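Local coordinates for nitrogenase molybdenum-iron protein alpha chain (Clostridium pasteurianum, PDB 5VPW), which forms part of the molybdenum-iron component of nitrogenase, which reduces dinitrogen to ammonia at an iron-molybdenum cofactor, at residues Thr338-Val343 and Glu454-Asp459; Ser362-Phe367 and Gly437-Asp442. All coordinates share one frame; numbering follows the deposited sequence.

Interaction 1 of 2, residues Thr338-Val343 and Glu454-Asp459; sequences TACLYV and EKLKPD
Thr338, the first residue of strand 338-343, meets Asp459 just beyond the end of helix 446-456, and the touching parts run 108° apart, with the nearest CA atoms, those of Thr338 and Pro458, separated by 5.2 Å. Lys457, which has positive phi and is the first residue to leave helical geometry, turns the chain out of the helix, and Pro458 and Asp459 follow beside the start of the strand.

The polar part is a two-way grip on Thr338. Its N donates to Asp459 OD2 at 2.9 Å, and the carboxylate accepts through the anti lone pair, on the side away from OD1. In return, Asp459 N is shared between two weak bonds, one to Thr338 O and a longer one of 3.4 Å to Thr338 OG1. That hydroxyl reaches Asp459 N because chi1 of 59° sets OG1 between the backbone N and the carbonyl carbon.

Two residues further along the strand the contact turns apolar. Cys340 SG lies 4.1 Å from both CB and CG of Pro458, while Leu456 CD1 approaches the same sulfur more loosely, at 4.5 Å.

The contact closes the helix-to-strand turn of a beta-alpha-beta crossover from strand 439-442 through helix 446-456 to strand 460-462, which pairs in parallel with 338-343 through Met460 and Phe462. Leu456 also packs on Leu363 and Val364 of strand 361-367 and on Leu5 of helix 5-10.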
# COMPACT_ATOMS: atom_id res chain seq x y z
N THR A 338 -9.58 35.38 10.65
CA THR A 338 -8.42 36.25 10.51
C THR A 338 -7.23 35.41 10.10
O THR A 338 -7.15 34.22 10.42
CB THR A 338 -8.07 36.95 11.86
OG1 THR A 338 -7.80 35.95 12.83
CG2 THR A 338 -9.25 37.88 12.39
N ALA A 339 -6.30 36.07 9.42
CA ALA A 339 -5.09 35.43 8.90
C ALA A 339 -3.87 36.31 9.06
O ALA A 339 -3.97 37.55 9.17
CB ALA A 339 -5.28 35.17 7.41
N CYS A 340 -2.72 35.64 9.03
CA CYS A 340 -1.44 36.24 8.77
C CYS A 340 -0.82 35.45 7.63
O CYS A 340 -1.20 34.30 7.38
CB CYS A 340 -0.53 36.14 9.99
SG CYS A 340 -1.23 36.94 11.44
N LEU A 341 0.13 36.08 6.95
CA LEU A 341 0.83 35.44 5.86
C LEU A 341 2.31 35.74 5.92
O LEU A 341 2.72 36.79 6.39
CB LEU A 341 0.39 35.87 4.47
CG LEU A 341 -0.71 36.80 4.07
CD1 LEU A 341 -0.58 38.10 4.82
CD2 LEU A 341 -0.58 36.99 2.56
N TYR A 342 3.09 34.81 5.37
CA TYR A 342 4.56 34.89 5.35
C TYR A 342 4.99 34.43 3.95
O TYR A 342 4.83 33.27 3.60
CB TYR A 342 5.10 33.98 6.43
CG TYR A 342 6.61 33.95 6.69
CD1 TYR A 342 7.49 34.87 6.14
CD2 TYR A 342 7.14 32.99 7.56
CE1 TYR A 342 8.86 34.82 6.44
CE2 TYR A 342 8.50 32.93 7.87
CZ TYR A 342 9.35 33.85 7.32
OH TYR A 342 10.68 33.80 7.66
N VAL A 343 5.52 35.36 3.17
CA VAL A 343 5.97 35.07 1.80
C VAL A 343 7.47 35.27 1.66
O VAL A 343 8.14 35.71 2.60
CB VAL A 343 5.28 36.03 0.80
CG1 VAL A 343 3.75 35.82 0.84
CG2 VAL A 343 5.63 37.50 1.09
N GLU A 454 0.79 33.83 19.34
CA GLU A 454 0.33 33.86 20.73
C GLU A 454 -0.53 35.09 21.03
O GLU A 454 -1.48 35.00 21.79
CB GLU A 454 1.54 33.77 21.66
CG GLU A 454 1.38 34.44 23.03
CD GLU A 454 2.74 34.73 23.70
OE1 GLU A 454 2.94 34.24 24.84
OE2 GLU A 454 3.61 35.43 23.10
N LYS A 455 -0.21 36.25 20.44
CA LYS A 455 -0.88 37.50 20.75
C LYS A 455 -2.09 37.77 19.88
O LYS A 455 -3.07 38.37 20.34
CB LYS A 455 0.07 38.69 20.60
CG LYS A 455 1.29 38.67 21.51
CD LYS A 455 0.91 38.77 22.97
CE LYS A 455 2.15 38.86 23.85
NZ LYS A 455 1.84 38.58 25.27
N LEU A 456 -2.02 37.43 18.61
CA LEU A 456 -3.16 37.68 17.72
C LEU A 456 -4.12 36.49 17.58
O LEU A 456 -5.29 36.68 17.23
CB LEU A 456 -2.70 38.15 16.34
CG LEU A 456 -1.89 39.43 16.29
CD1 LEU A 456 -1.69 39.82 14.82
CD2 LEU A 456 -2.55 40.56 17.06
N LYS A 457 -3.63 35.28 17.85
CA LYS A 457 -4.45 34.07 17.71
C LYS A 457 -5.18 34.04 16.37
O LYS A 457 -6.42 33.98 16.32
CB LYS A 457 -5.45 33.95 18.87
CG LYS A 457 -4.79 33.68 20.21
CD LYS A 457 -5.81 33.37 21.30
CE LYS A 457 -5.30 33.72 22.69
NZ LYS A 457 -3.88 33.33 22.94
N PRO A 458 -4.44 34.07 15.26
CA PRO A 458 -5.16 34.10 13.99
C PRO A 458 -5.79 32.75 13.72
O PRO A 458 -5.36 31.73 14.26
CB PRO A 458 -4.06 34.41 12.97
CG PRO A 458 -2.83 33.83 13.58
CD PRO A 458 -2.98 34.09 15.07
N ASP A 459 -6.83 32.72 12.89
CA ASP A 459 -7.45 31.42 12.55
C ASP A 459 -6.55 30.65 11.58
O ASP A 459 -6.61 29.44 11.52
CB ASP A 459 -8.80 31.63 11.92
CG ASP A 459 -9.80 32.23 12.87
OD1 ASP A 459 -10.27 31.48 13.71
OD2 ASP A 459 -10.12 33.43 12.77

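Interaction 2 of 2, residues Ser362-Phe367 and Gly437-Asp442; sequences SLVAGF and GTILID
Val364 to Gly366 pair residue for residue with Ile439 to Ile441 as adjacent parallel strands, their axes 4.7 Å apart at closest approach and inclined by 17°.

Backbone hydrogen bonds set this register. Ala365 uses both its N and its O toward the neighbouring strand, its N giving to Ile439 O at 2.9 Å, almost in line with the C=O bond, and its O receiving Ile441 N at 3.0 Å. Phe367 N then donates to Ile441 O at 2.9 Å, with a more bent N-H angle of 138°. At the other end, Ile439 N to Leu363 O is straight but weak, stretched to 3.3 Å. There a water donates to both Leu363 O and Gly437 O, joining the strand to the loop that leads into 439-442. CA-H...O contacts from Val364, Leu440 and Gly366 supplement the ladder.

Apolar contacts fall on both faces. On the face of Val364, Ile439 and Ile441, Val364 CG1, set anti to its own N (chi1 176°), reaches Ile441 CD1 at 4.0 Å. On the face of Ala365 and Leu440, Phe367 CE1 meets Leu440 CD2 at 3.9 Å, while Ile441 O lies at the ring edge, in its plane.

Among polar side chains, the buried Asp442 carboxylate is satisfied by His24 and Tyr375, and Tyr375 also meets the Phe367 ring edge-to-face.

Strand 361-367 lies between 439-442 and 338-343 in the sheet. Helix 446-456 covers the valine-isoleucine face and helix 348-357 touches Phe367 and Thr438, with the side chain of Phe367 about 7 Å from the iron-sulfur-molybdenum cluster.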
# COMPACT_ATOMS: atom_id res chain seq x y z
N SER A 362 -6.59 40.18 7.05
CA SER A 362 -5.16 39.85 7.22
C SER A 362 -4.49 40.87 8.12
O SER A 362 -4.53 42.07 7.83
CB SER A 362 -4.48 39.84 5.86
OG SER A 362 -4.99 38.80 5.06
N LEU A 363 -3.90 40.40 9.21
CA LEU A 363 -3.36 41.28 10.24
C LEU A 363 -1.85 41.54 10.12
O LEU A 363 -1.38 42.66 10.37
CB LEU A 363 -3.68 40.69 11.61
CG LEU A 363 -5.16 40.29 11.84
CD1 LEU A 363 -5.27 39.58 13.18
CD2 LEU A 363 -6.08 41.50 11.73
N VAL A 364 -1.07 40.52 9.77
CA VAL A 364 0.39 40.65 9.74
C VAL A 364 0.88 40.01 8.45
O VAL A 364 0.46 38.88 8.11
CB VAL A 364 1.10 39.93 10.92
CG1 VAL A 364 2.61 40.04 10.76
CG2 VAL A 364 0.68 40.50 12.27
N ALA A 365 1.73 40.73 7.73
CA ALA A 365 2.41 40.19 6.56
C ALA A 365 3.92 40.10 6.83
O ALA A 365 4.58 41.12 7.05
CB ALA A 365 2.11 41.02 5.32
N GLY A 366 4.44 38.89 6.93
CA GLY A 366 5.89 38.67 7.05
C GLY A 366 6.54 38.40 5.72
O GLY A 366 5.86 37.99 4.74
N PHE A 367 7.84 38.69 5.65
CA PHE A 367 8.61 38.54 4.42
C PHE A 367 9.99 37.95 4.72
O PHE A 367 10.58 38.18 5.79
CB PHE A 367 8.82 39.88 3.74
CG PHE A 367 7.57 40.54 3.31
CD1 PHE A 367 6.78 41.21 4.23
CD2 PHE A 367 7.18 40.50 1.98
CE1 PHE A 367 5.62 41.82 3.84
CE2 PHE A 367 6.01 41.13 1.58
CZ PHE A 367 5.23 41.76 2.51
N GLY A 437 -3.34 49.88 9.44
CA GLY A 437 -3.24 48.95 10.57
C GLY A 437 -2.45 47.68 10.22
O GLY A 437 -2.16 46.87 11.08
N THR A 438 -2.12 47.48 8.95
CA THR A 438 -1.36 46.29 8.59
C THR A 438 0.05 46.40 9.17
O THR A 438 0.73 47.42 9.02
CB THR A 438 -1.23 46.03 7.07
OG1 THR A 438 -2.52 45.97 6.44
CG2 THR A 438 -0.50 44.69 6.84
N ILE A 439 0.47 45.34 9.83
CA ILE A 439 1.81 45.25 10.37
C ILE A 439 2.67 44.40 9.43
O ILE A 439 2.29 43.28 9.07
CB ILE A 439 1.77 44.58 11.76
CG1 ILE A 439 0.94 45.42 12.73
CG2 ILE A 439 3.16 44.36 12.34
CD1 ILE A 439 0.43 44.65 13.93
N LEU A 440 3.84 44.91 9.04
CA LEU A 440 4.75 44.21 8.14
C LEU A 440 6.06 43.88 8.86
O LEU A 440 6.61 44.73 9.60
CB LEU A 440 5.04 45.07 6.89
CG LEU A 440 3.85 45.38 5.98
CD1 LEU A 440 3.18 46.71 6.34
CD2 LEU A 440 4.28 45.40 4.53
N ILE A 441 6.55 42.65 8.69
CA ILE A 441 7.79 42.22 9.32
C ILE A 441 8.72 41.75 8.22
O ILE A 441 8.43 40.77 7.52
CB ILE A 441 7.58 41.09 10.34
CG1 ILE A 441 6.55 41.52 11.42
CG2 ILE A 441 8.90 40.68 11.00
CD1 ILE A 441 6.20 40.43 12.41
N ASP A 442 9.82 42.47 8.04
CA ASP A 442 10.90 42.06 7.14
C ASP A 442 11.86 41.09 7.83
O ASP A 442 12.21 41.27 9.02
CB ASP A 442 11.65 43.28 6.59
CG ASP A 442 12.84 42.91 5.75
OD1 ASP A 442 12.64 42.51 4.59
OD2 ASP A 442 13.98 43.04 6.23
O HOH W 1 -2.86 44.48 11.76

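Both interactions involve one mixed sheet, in which strands 338-343 and 361-367 are neighbours: Leu341 O lies 2.8 Å from Gly366 N, and Val343 CG2 packs on Phe367 CD2. Interaction 2 is buried and strand-to-strand, built on a regular backbone ladder with apolar side chains on both faces, and burying 425 Å². Interaction 1 is partly buried and covers 240 Å²; its one firm hydrogen bond runs from a backbone N to a carboxylate, backed by weak bonds, where a helix exit meets a strand start. Helix 446-456 follows strand 439-442 and leads to 454-459; along the chain, both segments of interaction 2 fall between those of interaction 1. Interaction 2 reaches toward the cofactor; interaction 1 lies away from the cluster ligands.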